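Local coordinates for protein putative TetR-family transcriptional regulator (Syntrophomonas wolfei subsp. wolfei, PDB 3LWJ) that probably binds DNA through an N-terminal helix-turn-helix and acts as a transcriptional regulator of the TetR family, at residues R137-G142 against P155-I160. Numbering follows the deposited sequence.
Sequences RNIEYG and PIAHSI. With EDO (1,2-ethanediol), chain B.
Ile139 meets Ile156, Ala157 and Ile160 where two consecutive helices, 118-144 and 153-173, pack in the C-terminal helical domain of this TetR-family protein. Helix 153-173 also faces the second subunit, consistent with TetR-family dimers. The short segments run at 129° to each other, with axes 10.4 Å apart at closest approach. No hydrogen bond spans them; the contact is apolar and small. Ile139 has CG1 anti to the carbonyl carbon (chi1 -69°), and an extended second torsion (chi2 150°) carries CD1 toward the other helix. Ile139 CD1 lies 3.8 Å from Ile156 CG2 and 4.0 Å from Ile160 CD1. Ile139 CD1 is 4.4 Å from Ala157 CB. Ile156 offers its CG2 branch here, while its CG1 arm leads away and the residue packs on Thr192 of the second subunit.

An ethanediol, probably from the crystallisation liquor, lies beside these isoleucines. Ethanediol O1 donates to Asn138 OD1 at 2.6 Å, and ethanediol C2 is 3.6 Å from Ile160 CD1. A leucine in place of Asn138 would probably leave the diol hydroxyl without this acceptor.

Other polar bonds are local to one helix. Arg137 NH2 forms a salt bridge with Glu140 OE2. Ile156 O accepts from Ile160 N and, on the same face of its carbonyl plane, from Ser159 OG at 2.8 Å.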
loop_
_atom_site.group_PDB
_atom_site.type_symbol
_atom_site.label_atom_id
_atom_site.label_comp_id
_atom_site.label_asym_id
_atom_site.label_seq_id
_atom_site.Cartn_x
_atom_site.Cartn_y
_atom_site.Cartn_z
ATOM N N ARG A 137 12.353 -12.664 10.438
ATOM C CA ARG A 137 12.930 -13.533 11.494
ATOM C C ARG A 137 11.886 -14.561 11.881
ATOM O O ARG A 137 12.192 -15.727 11.974
ATOM C CB ARG A 137 13.318 -12.777 12.770
ATOM C CG ARG A 137 14.309 -11.611 12.650
ATOM C CD ARG A 137 15.677 -12.025 12.167
ATOM N NE ARG A 137 15.704 -12.150 10.705
ATOM C CZ ARG A 137 15.920 -11.154 9.840
ATOM N NH1 ARG A 137 16.124 -9.903 10.254
ATOM N NH2 ARG A 137 15.934 -11.426 8.534
ATOM N N ASN A 138 10.644 -14.122 12.081
ATOM C CA ASN A 138 9.588 -15.039 12.519
ATOM C C ASN A 138 9.211 -16.062 11.471
ATOM O O ASN A 138 8.956 -17.205 11.824
ATOM C CB ASN A 138 8.346 -14.287 12.966
ATOM C CG ASN A 138 8.646 -13.239 14.049
ATOM O OD1 ASN A 138 8.047 -12.166 14.066
ATOM N ND2 ASN A 138 9.577 -13.547 14.937
ATOM N N ILE A 139 9.201 -15.671 10.185
ATOM C CA ILE A 139 8.969 -16.646 9.118
ATOM C C ILE A 139 10.131 -17.659 9.048
ATOM O O ILE A 139 9.915 -18.851 8.882
ATOM C CB ILE A 139 8.783 -15.972 7.762
ATOM C CG1 ILE A 139 7.440 -15.209 7.760
ATOM C CG2 ILE A 139 8.802 -17.020 6.658
ATOM C CD1 ILE A 139 7.407 -13.994 6.875
ATOM N N GLU A 140 11.353 -17.163 9.192
ATOM C CA GLU A 140 12.538 -18.003 9.152
ATOM C C GLU A 140 12.484 -19.090 10.221
ATOM O O GLU A 140 12.697 -20.284 9.930
ATOM C CB GLU A 140 13.785 -17.148 9.302
ATOM C CG GLU A 140 14.093 -16.318 8.082
ATOM C CD GLU A 140 15.269 -15.403 8.337
ATOM O OE1 GLU A 140 16.193 -15.886 9.007
ATOM O OE2 GLU A 140 15.273 -14.216 7.927
ATOM N N TYR A 141 12.151 -18.673 11.441
ATOM C CA TYR A 141 11.980 -19.592 12.551
ATOM C C TYR A 141 10.988 -20.701 12.183
ATOM O O TYR A 141 11.269 -21.885 12.385
ATOM C CB TYR A 141 11.546 -18.830 13.812
ATOM C CG TYR A 141 11.507 -19.664 15.064
ATOM C CD1 TYR A 141 12.679 -20.006 15.734
ATOM C CD2 TYR A 141 10.292 -20.097 15.590
ATOM C CE1 TYR A 141 12.640 -20.788 16.913
ATOM C CE2 TYR A 141 10.237 -20.856 16.752
ATOM C CZ TYR A 141 11.411 -21.209 17.401
ATOM O OH TYR A 141 11.329 -21.968 18.528
ATOM N N GLY A 142 9.853 -20.331 11.597
ATOM C CA GLY A 142 8.846 -21.329 11.215
ATOM C C GLY A 142 9.311 -22.316 10.150
ATOM O O GLY A 142 8.832 -23.469 10.114
ATOM N N PRO A 155 9.442 -11.828 0.058
ATOM C CA PRO A 155 8.086 -11.651 -0.519
ATOM C C PRO A 155 6.946 -11.898 0.467
ATOM O O PRO A 155 5.899 -11.211 0.423
ATOM C CB PRO A 155 8.027 -12.695 -1.635
ATOM C CG PRO A 155 9.524 -13.032 -1.968
ATOM C CD PRO A 155 10.217 -12.874 -0.636
ATOM N N ILE A 156 7.106 -12.866 1.354
ATOM C CA ILE A 156 6.072 -13.091 2.368
ATOM C C ILE A 156 5.966 -11.942 3.373
ATOM O O ILE A 156 4.858 -11.510 3.708
ATOM C CB ILE A 156 6.224 -14.430 3.116
ATOM C CG1 ILE A 156 6.360 -15.623 2.134
ATOM C CG2 ILE A 156 5.035 -14.646 4.032
ATOM C CD1 ILE A 156 5.406 -15.635 1.000
ATOM N N ALA A 157 7.091 -11.408 3.816
ATOM C CA ALA A 157 7.108 -10.308 4.799
ATOM C C ALA A 157 6.506 -9.059 4.161
ATOM O O ALA A 157 5.667 -8.370 4.758
ATOM C CB ALA A 157 8.538 -10.074 5.277
ATOM N N HIS A 158 6.878 -8.815 2.904
ATOM C CA HIS A 158 6.291 -7.730 2.141
ATOM C C HIS A 158 4.781 -7.911 1.946
ATOM O O HIS A 158 4.020 -6.947 2.077
ATOM C CB HIS A 158 6.985 -7.571 0.777
ATOM C CG HIS A 158 8.296 -6.862 0.847
ATOM N ND1 HIS A 158 9.490 -7.514 1.070
ATOM C CD2 HIS A 158 8.604 -5.553 0.691
ATOM C CE1 HIS A 158 10.480 -6.639 1.032
ATOM N NE2 HIS A 158 9.968 -5.438 0.816
ATOM N N SER A 159 4.315 -9.138 1.701
ATOM C CA SER A 159 2.874 -9.335 1.546
ATOM C C SER A 159 2.089 -9.086 2.806
ATOM O O SER A 159 0.968 -8.535 2.737
ATOM C CB SER A 159 2.558 -10.728 0.971
ATOM O OG SER A 159 2.684 -11.780 1.910
ATOM N N ILE A 160 2.666 -9.455 3.959
ATOM C CA ILE A 160 2.051 -9.186 5.279
ATOM C C ILE A 160 1.964 -7.687 5.510
ATOM O O ILE A 160 0.884 -7.147 5.747
ATOM C CB ILE A 160 2.824 -9.838 6.427
ATOM C CG1 ILE A 160 2.853 -11.369 6.254
ATOM C CG2 ILE A 160 2.185 -9.447 7.754
ATOM C CD1 ILE A 160 3.882 -12.082 7.214
HETATM C C1 EDO B . 5.962 -12.164 11.615
HETATM O O1 EDO B . 5.635 -11.929 13.011
HETATM C C2 EDO B . 4.877 -12.646 10.646
HETATM O O2 EDO B . 4.325 -13.944 10.935
#